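Local coordinates for prolyl 4-hydroxylase alpha subunit Fe(2+) 2OG dioxygenase domain-containing protein (Burkholderia ambifaria, PDB 3W20), which probably acts as a 2-oxoglutarate-dependent dioxygenase that oxidises N-substituted L-amino acids at a metal centre, occupied here by zinc, at residues A153-T165 against L239-C251. Residues are numbered along the deposited sequence; the frame is centred on the assembly and turned at random.
Sequences APHCDDVSYGRDT and LFQSKNLHAIERC. With ZN (zinc ion), chain C.
H155 and H246 form a single antiparallel, hydrogen-bonded bridge, H155 N giving to H246 O (3.1 Å) and H246 N to H155 O, and farther along D157 N is bound by S242 O. Pinned together in this way, the two backbones deliver three ligands to one zinc ion: H155 NE2 at 2.3 Å, H246 NE2 at 2.1 Å and D157 OD2 at 1.9 Å. Histidine suits such a place because one ring nitrogen can hold the metal while the other anchors the ring; the aspartate carboxylate brings negative charge to the cation. H246 ND1 donates to N244 O (2.8 Å), almost exactly in the ring plane and nearly straight at 172°, which fixes the rotation of the imidazole, and F240 CE1 lies over one face of that ring, toward its rim. H155 is steadied less tightly through ND1 to A153 O. With chi1 at 70°, its CG sits between the backbone N and the carbonyl carbon, swinging the ring back to the metal although its CB points away from 239-251. The two imidazoles lie obliquely, their planes 57° apart, while D157 OD2 comes in at the edge of the H246 ring, in its plane, because both it and H246 NE2 are bound to the zinc.

The short hydroxyl of S242 reaches D157 O, holding the aspartate's backbone. Beyond it, K243, long enough to bend back at chi3 and chi4, sets NZ on the anti lone pair of D158 OD2 in a 2.8 Å salt bridge; S173 OG shares that oxygen. On the other flank, P154 CB packs against L245 CD2 at 4.0 Å, apolar against apolar, and helix 203-216 backs L245. H155, D157 and H246 make up the HxD...H facial triad of the double-stranded beta-helix 2-oxoglutarate dioxygenases, with zinc where these enzymes normally hold iron(II), near R141 and Y143, which bind 2-oxoglutarate, absent from this chain.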
ATOM      1  N   ALA A 153       8.178 -22.159 -15.544  1.00 49.27           N
ATOM      2  CA  ALA A 153       6.783 -22.169 -15.124  1.00 43.90           C
ATOM      3  C   ALA A 153       6.567 -22.924 -13.788  1.00 43.62           C
ATOM      4  O   ALA A 153       5.603 -22.568 -13.065  1.00 44.18           O
ATOM      5  CB  ALA A 153       5.865 -22.747 -16.214  1.00 45.19           C
ATOM      6  N   PRO A 154       7.406 -23.966 -13.470  1.00 38.37           N
ATOM      7  CA  PRO A 154       7.193 -24.635 -12.176  1.00 33.02           C
ATOM      8  C   PRO A 154       7.588 -23.687 -11.065  1.00 27.94           C
ATOM      9  O   PRO A 154       8.606 -23.036 -11.157  1.00 29.38           O
ATOM     10  CB  PRO A 154       8.168 -25.831 -12.211  1.00 32.93           C
ATOM     11  CG  PRO A 154       8.529 -26.005 -13.649  1.00 35.89           C
ATOM     12  CD  PRO A 154       8.554 -24.581 -14.163  1.00 37.52           C
ATOM     13  N   HIS A 155       6.749 -23.571 -10.049  1.00 23.32           N
ATOM     14  CA  HIS A 155       7.016 -22.636  -8.982  1.00 22.60           C
ATOM     15  C   HIS A 155       6.315 -23.207  -7.764  1.00 19.53           C
ATOM     16  O   HIS A 155       5.651 -24.262  -7.833  1.00 17.39           O
ATOM     17  CB  HIS A 155       6.444 -21.261  -9.309  1.00 25.31           C
ATOM     18  CG  HIS A 155       4.975 -21.249  -9.272  1.00 27.80           C
ATOM     19  ND1 HIS A 155       4.241 -21.917 -10.158  1.00 33.56           N
ATOM     20  CD2 HIS A 155       4.094 -20.726  -8.335  1.00 28.63           C
ATOM     21  CE1 HIS A 155       2.946 -21.784  -9.858  1.00 34.09           C
ATOM     22  NE2 HIS A 155       2.865 -21.097  -8.707  1.00 33.02           N
ATOM     23  N   CYS A 156       6.478 -22.526  -6.628  1.00 18.90           N
ATOM     24  CA  CYS A 156       5.694 -22.822  -5.446  1.00 19.01           C
ATOM     25  C   CYS A 156       5.282 -21.480  -4.878  1.00 18.64           C
ATOM     26  O   CYS A 156       5.842 -20.406  -5.285  1.00 20.78           O
ATOM     27  CB  CYS A 156       6.437 -23.707  -4.439  1.00 18.86           C
ATOM     28  SG  CYS A 156       7.878 -22.898  -3.756  1.00 22.47           S
ATOM     29  N   ASP A 157       4.245 -21.509  -4.088  1.00 15.82           N
ATOM     30  CA  ASP A 157       3.739 -20.320  -3.487  1.00 17.09           C
ATOM     31  C   ASP A 157       3.887 -20.388  -1.972  1.00 14.86           C
ATOM     32  O   ASP A 157       3.402 -21.324  -1.314  1.00 14.68           O
ATOM     33  CB  ASP A 157       2.282 -20.075  -3.851  1.00 15.57           C
ATOM     34  CG  ASP A 157       1.949 -20.273  -5.376  1.00 18.83           C
ATOM     35  OD1 ASP A 157       2.106 -19.351  -6.155  1.00 18.44           O
ATOM     36  OD2 ASP A 157       1.366 -21.300  -5.755  1.00 22.15           O
ATOM     37  N   ASP A 158       4.591 -19.406  -1.422  1.00 13.80           N
ATOM     38  CA  ASP A 158       4.811 -19.343   0.008  1.00 13.04           C
ATOM     39  C   ASP A 158       4.943 -17.838   0.299  1.00 12.06           C
ATOM     40  O   ASP A 158       5.769 -17.126  -0.361  1.00 12.89           O
ATOM     41  CB  ASP A 158       6.147 -20.065   0.356  1.00 13.79           C
ATOM     42  CG  ASP A 158       6.496 -19.980   1.841  1.00 16.37           C
ATOM     43  OD1 ASP A 158       6.315 -18.915   2.472  1.00 14.70           O
ATOM     44  OD2 ASP A 158       6.986 -20.996   2.413  1.00 14.80           O
ATOM     45  N   VAL A 159       4.092 -17.366   1.230  1.00 13.68           N
ATOM     46  CA  VAL A 159       3.902 -15.953   1.524  1.00 14.59           C
ATOM     47  C   VAL A 159       5.259 -15.303   1.941  1.00 14.76           C
ATOM     48  O   VAL A 159       5.454 -14.088   1.743  1.00 13.16           O
ATOM     49  CB  VAL A 159       2.793 -15.765   2.599  1.00 17.24           C
ATOM     50  CG1 VAL A 159       3.284 -16.125   3.981  1.00 17.39           C
ATOM     51  CG2 VAL A 159       2.334 -14.313   2.612  1.00 18.76           C
ATOM     52  N   SER A 160       6.148 -16.116   2.477  1.00 13.24           N
ATOM     53  CA  SER A 160       7.483 -15.637   2.841  1.00 13.08           C
ATOM     54  C   SER A 160       8.546 -15.526   1.799  1.00 13.21           C
ATOM     55  O   SER A 160       9.635 -14.914   2.079  1.00 12.99           O
ATOM     56  CB  SER A 160       8.011 -16.421   4.048  1.00 14.60           C
ATOM     57  OG  SER A 160       8.441 -17.713   3.691  1.00 15.52           O
ATOM     58  N   TYR A 161       8.264 -16.025   0.611  1.00 13.18           N
ATOM     59  CA  TYR A 161       9.280 -16.110  -0.417  1.00 13.44           C
ATOM     60  C   TYR A 161       9.478 -14.831  -1.270  1.00 14.77           C
ATOM     61  O   TYR A 161       9.425 -14.865  -2.463  1.00 14.95           O
ATOM     62  CB  TYR A 161       9.043 -17.322  -1.307  1.00 12.99           C
ATOM     63  CG  TYR A 161       9.347 -18.654  -0.679  1.00 13.58           C
ATOM     64  CD1 TYR A 161       9.647 -18.774   0.678  1.00 13.87           C
ATOM     65  CD2 TYR A 161       9.392 -19.777  -1.441  1.00 14.32           C
ATOM     66  CE1 TYR A 161       9.908 -19.989   1.247  1.00 13.73           C
ATOM     67  CE2 TYR A 161       9.671 -21.005  -0.902  1.00 16.54           C
ATOM     68  CZ  TYR A 161       9.939 -21.117   0.439  1.00 16.90           C
ATOM     69  OH  TYR A 161      10.204 -22.347   0.910  1.00 17.92           O
ATOM     70  N   GLY A 162       9.751 -13.731  -0.612  1.00 14.10           N
ATOM     71  CA  GLY A 162      10.216 -12.515  -1.337  1.00 14.77           C
ATOM     72  C   GLY A 162      11.611 -12.732  -1.906  1.00 15.42           C
ATOM     73  O   GLY A 162      12.510 -13.339  -1.250  1.00 16.17           O
ATOM     74  N   ARG A 163      11.817 -12.240  -3.109  1.00 16.91           N
ATOM     75  CA  ARG A 163      13.173 -12.295  -3.654  1.00 17.74           C
ATOM     76  C   ARG A 163      14.145 -11.452  -2.858  1.00 17.62           C
ATOM     77  O   ARG A 163      15.318 -11.801  -2.739  1.00 18.82           O
ATOM     78  CB  ARG A 163      13.155 -11.878  -5.115  1.00 20.56           C
ATOM     79  CG  ARG A 163      14.508 -11.939  -5.777  1.00 22.13           C
ATOM     80  CD  ARG A 163      14.268 -11.713  -7.267  1.00 23.22           C
ATOM     81  NE  ARG A 163      13.745 -12.882  -7.958  1.00 21.29           N
ATOM     82  CZ  ARG A 163      12.926 -12.858  -9.022  1.00 25.55           C
ATOM     83  NH1 ARG A 163      12.521 -11.729  -9.622  1.00 21.57           N
ATOM     84  NH2 ARG A 163      12.579 -14.003  -9.566  1.00 24.93           N
ATOM     85  N   ASP A 164      13.697 -10.302  -2.378  1.00 16.95           N
ATOM     86  CA  ASP A 164      14.567  -9.435  -1.568  1.00 18.66           C
ATOM     87  C   ASP A 164      14.480  -9.883  -0.142  1.00 20.56           C
ATOM     88  O   ASP A 164      13.577  -9.458   0.554  1.00 19.30           O
ATOM     89  CB  ASP A 164      14.098  -7.974  -1.747  1.00 22.86           C
ATOM     90  CG  ASP A 164      14.994  -6.970  -1.029  1.00 20.98           C
ATOM     91  OD1 ASP A 164      15.650  -7.358  -0.014  1.00 20.79           O
ATOM     92  OD2 ASP A 164      14.951  -5.772  -1.421  1.00 20.64           O
ATOM     93  N   THR A 165      15.420 -10.748   0.300  1.00 19.45           N
ATOM     94  CA  THR A 165      15.263 -11.416   1.585  1.00 24.72           C
ATOM     95  C   THR A 165      15.209 -10.427   2.710  1.00 20.49           C
ATOM     96  O   THR A 165      14.458 -10.601   3.695  1.00 21.82           O
ATOM     97  CB  THR A 165      16.466 -12.366   1.863  1.00 25.02           C
ATOM     98  OG1 THR A 165      16.659 -13.114   0.656  1.00 31.50           O
ATOM     99  CG2 THR A 165      16.099 -13.288   3.023  1.00 28.84           C
ATOM    100  N   LEU A 239      -7.814 -27.793  -4.284  1.00 15.34           N
ATOM    101  CA  LEU A 239      -7.225 -27.274  -3.050  1.00 13.98           C
ATOM    102  C   LEU A 239      -5.924 -28.069  -2.860  1.00 13.83           C
ATOM    103  O   LEU A 239      -5.924 -29.319  -3.052  1.00 15.79           O
ATOM    104  CB  LEU A 239      -8.153 -27.519  -1.917  1.00 16.25           C
ATOM    105  CG  LEU A 239      -9.547 -26.863  -2.039  1.00 17.72           C
ATOM    106  CD1 LEU A 239     -10.412 -27.475  -0.964  1.00 18.01           C
ATOM    107  CD2 LEU A 239      -9.268 -25.398  -1.737  1.00 18.45           C
ATOM    108  N   PHE A 240      -4.788 -27.383  -2.698  1.00 12.85           N
ATOM    109  CA  PHE A 240      -3.578 -28.108  -2.596  1.00 12.54           C
ATOM    110  C   PHE A 240      -2.552 -27.405  -1.733  1.00 12.71           C
ATOM    111  O   PHE A 240      -2.664 -26.193  -1.471  1.00 13.11           O
ATOM    112  CB  PHE A 240      -2.896 -28.317  -3.994  1.00 12.24           C
ATOM    113  CG  PHE A 240      -2.527 -27.035  -4.691  1.00 14.78           C
ATOM    114  CD1 PHE A 240      -1.184 -26.639  -4.828  1.00 14.47           C
ATOM    115  CD2 PHE A 240      -3.529 -26.244  -5.281  1.00 15.87           C
ATOM    116  CE1 PHE A 240      -0.869 -25.421  -5.486  1.00 15.85           C
ATOM    117  CE2 PHE A 240      -3.218 -25.035  -5.926  1.00 15.15           C
ATOM    118  CZ  PHE A 240      -1.899 -24.637  -6.059  1.00 15.87           C
ATOM    119  N   GLN A 241      -1.539 -28.185  -1.327  1.00 12.87           N
ATOM    120  CA  GLN A 241      -0.469 -27.559  -0.503  1.00 12.70           C
ATOM    121  C   GLN A 241       0.461 -26.791  -1.424  1.00 13.71           C
ATOM    122  O   GLN A 241       1.259 -27.375  -2.241  1.00 13.81           O
ATOM    123  CB  GLN A 241       0.273 -28.598   0.368  1.00 13.56           C
ATOM    124  CG  GLN A 241      -0.646 -29.218   1.368  1.00 12.81           C
ATOM    125  CD  GLN A 241       0.154 -29.927   2.487  1.00 14.59           C
ATOM    126  OE1 GLN A 241       1.145 -29.366   2.974  1.00 15.12           O
ATOM    127  NE2 GLN A 241      -0.243 -31.107   2.877  1.00 13.73           N
ATOM    128  N   SER A 242       0.459 -25.439  -1.327  1.00 11.40           N
ATOM    129  CA  SER A 242       1.080 -24.676  -2.398  1.00 12.03           C
ATOM    130  C   SER A 242       2.619 -24.586  -2.285  1.00 13.96           C
ATOM    131  O   SER A 242       3.284 -24.128  -3.216  1.00 12.77           O
ATOM    132  CB  SER A 242       0.431 -23.294  -2.526  1.00 12.67           C
ATOM    133  OG  SER A 242       0.810 -22.456  -1.427  1.00 13.00           O
ATOM    134  N   LYS A 243       3.187 -25.068  -1.149  1.00 11.91           N
ATOM    135  CA  LYS A 243       4.660 -25.117  -1.063  1.00 12.02           C
ATOM    136  C   LYS A 243       5.313 -26.204  -1.977  1.00 11.56           C
ATOM    137  O   LYS A 243       6.548 -26.132  -2.210  1.00 13.07           O
ATOM    138  CB  LYS A 243       5.051 -25.290   0.418  1.00 12.34           C
ATOM    139  CG  LYS A 243       4.950 -23.896   1.067  1.00 11.95           C
ATOM    140  CD  LYS A 243       5.412 -23.994   2.514  1.00 12.38           C
ATOM    141  CE  LYS A 243       6.844 -24.499   2.769  1.00 11.22           C
ATOM    142  NZ  LYS A 243       7.888 -23.665   2.028  1.00 11.42           N
ATOM    143  N   ASN A 244       4.509 -27.217  -2.350  1.00 13.49           N
ATOM    144  CA  ASN A 244       4.988 -28.265  -3.306  1.00 13.64           C
ATOM    145  C   ASN A 244       5.149 -27.600  -4.646  1.00 14.17           C
ATOM    146  O   ASN A 244       4.269 -26.836  -5.075  1.00 14.14           O
ATOM    147  CB  ASN A 244       3.960 -29.367  -3.392  1.00 14.47           C
ATOM    148  CG  ASN A 244       3.730 -30.040  -2.056  1.00 18.95           C
ATOM    149  OD1 ASN A 244       4.625 -30.379  -1.389  1.00 23.05           O
ATOM    150  ND2 ASN A 244       2.521 -30.345  -1.770  1.00 27.06           N
ATOM    151  N   LEU A 245       6.284 -27.877  -5.277  1.00 12.61           N
ATOM    152  CA  LEU A 245       6.481 -27.416  -6.653  1.00 14.47           C
ATOM    153  C   LEU A 245       5.293 -27.850  -7.570  1.00 14.53           C
ATOM    154  O   LEU A 245       4.762 -28.965  -7.470  1.00 14.47           O
ATOM    155  CB  LEU A 245       7.830 -27.982  -7.121  1.00 15.70           C
ATOM    156  CG  LEU A 245       8.281 -27.190  -8.319  1.00 20.26           C
ATOM    157  CD1 LEU A 245       8.962 -25.920  -7.855  1.00 20.44           C
ATOM    158  CD2 LEU A 245       9.187 -28.111  -9.130  1.00 23.24           C
ATOM    159  N   HIS A 246       4.844 -26.934  -8.431  1.00 14.06           N
ATOM    160  CA  HIS A 246       3.794 -27.321  -9.391  1.00 14.95           C
ATOM    161  C   HIS A 246       3.778 -26.463 -10.619  1.00 18.18           C
ATOM    162  O   HIS A 246       4.323 -25.374 -10.588  1.00 19.21           O
ATOM    163  CB  HIS A 246       2.400 -27.194  -8.704  1.00 16.71           C
ATOM    164  CG  HIS A 246       2.117 -25.847  -8.069  1.00 16.84           C
ATOM    165  ND1 HIS A 246       2.600 -25.483  -6.842  1.00 18.20           N
ATOM    166  CD2 HIS A 246       1.312 -24.823  -8.508  1.00 19.36           C
ATOM    167  CE1 HIS A 246       2.133 -24.224  -6.541  1.00 17.99           C
ATOM    168  NE2 HIS A 246       1.306 -23.840  -7.560  1.00 19.37           N
ATOM    169  N   ALA A 247       3.025 -26.854 -11.655  1.00 19.42           N
ATOM    170  CA  ALA A 247       3.107 -26.088 -12.913  1.00 21.25           C
ATOM    171  C   ALA A 247       1.839 -26.351 -13.639  1.00 23.91           C
ATOM    172  O   ALA A 247       1.288 -27.431 -13.476  1.00 21.29           O
ATOM    173  CB  ALA A 247       4.307 -26.629 -13.717  1.00 24.22           C
ATOM    174  N   ILE A 248       1.348 -25.384 -14.408  1.00 23.79           N
ATOM    175  CA  ILE A 248       0.112 -25.569 -15.219  1.00 21.82           C
ATOM    176  C   ILE A 248       0.624 -25.945 -16.664  1.00 19.53           C
ATOM    177  O   ILE A 248       1.537 -25.291 -17.184  1.00 20.92           O
ATOM    178  CB  ILE A 248      -0.756 -24.259 -15.282  1.00 24.13           C
ATOM    179  CG1 ILE A 248      -1.276 -23.849 -13.901  1.00 24.05           C
ATOM    180  CG2 ILE A 248      -1.982 -24.492 -16.161  1.00 26.63           C
ATOM    181  CD1 ILE A 248      -1.975 -25.016 -13.202  1.00 22.77           C
ATOM    182  N   GLU A 249       0.040 -26.979 -17.274  1.00 21.47           N
ATOM    183  CA  GLU A 249       0.499 -27.433 -18.568  1.00 24.37           C
ATOM    184  C   GLU A 249       0.200 -26.356 -19.627  1.00 24.00           C
ATOM    185  O   GLU A 249      -0.793 -25.654 -19.505  1.00 23.74           O
ATOM    186  CB  GLU A 249      -0.249 -28.677 -19.019  1.00 29.83           C
ATOM    187  CG  GLU A 249      -0.228 -29.916 -18.182  1.00 33.57           C
ATOM    188  CD  GLU A 249      -1.099 -30.923 -18.893  1.00 36.08           C
ATOM    189  OE1 GLU A 249      -2.237 -31.141 -18.419  1.00 32.83           O
ATOM    190  OE2 GLU A 249      -0.696 -31.394 -20.001  1.00 37.55           O
ATOM    191  N   ARG A 250       1.038 -26.280 -20.655  1.00 27.87           N
ATOM    192  CA  ARG A 250       0.660 -25.585 -21.898  1.00 30.99           C
ATOM    193  C   ARG A 250      -0.858 -25.691 -22.239  1.00 25.64           C
ATOM    194  O   ARG A 250      -1.410 -26.813 -22.309  1.00 30.33           O
ATOM    195  CB  ARG A 250       1.504 -26.158 -23.051  1.00 32.95           C
ATOM    196  CG  ARG A 250       0.644 -26.359 -24.294  1.00 41.96           C
ATOM    197  CD  ARG A 250       1.138 -25.693 -25.555  1.00 46.73           C
ATOM    198  NE  ARG A 250       1.848 -26.631 -26.416  1.00 48.30           N
ATOM    199  CZ  ARG A 250       3.125 -26.966 -26.244  1.00 52.10           C
ATOM    200  NH1 ARG A 250       3.811 -26.465 -25.218  1.00 41.56           N
ATOM    201  NH2 ARG A 250       3.713 -27.806 -27.089  1.00 42.48           N
ATOM    202  N   CYS A 251      -1.547 -24.578 -22.469  1.00 27.06           N
ATOM    203  CA  CYS A 251      -2.959 -24.640 -22.917  1.00 29.88           C
ATOM    204  C   CYS A 251      -3.014 -24.442 -24.442  1.00 27.35           C
ATOM    205  O   CYS A 251      -2.240 -23.639 -24.950  1.00 32.84           O
ATOM    206  CB  CYS A 251      -3.826 -23.561 -22.261  1.00 30.70           C
ATOM    207  SG  CYS A 251      -3.519 -23.566 -20.454  1.00 33.31           S
TER
HETATM  208 ZN    ZN C 301       0.953 -21.730  -7.590  0.50 18.19          ZN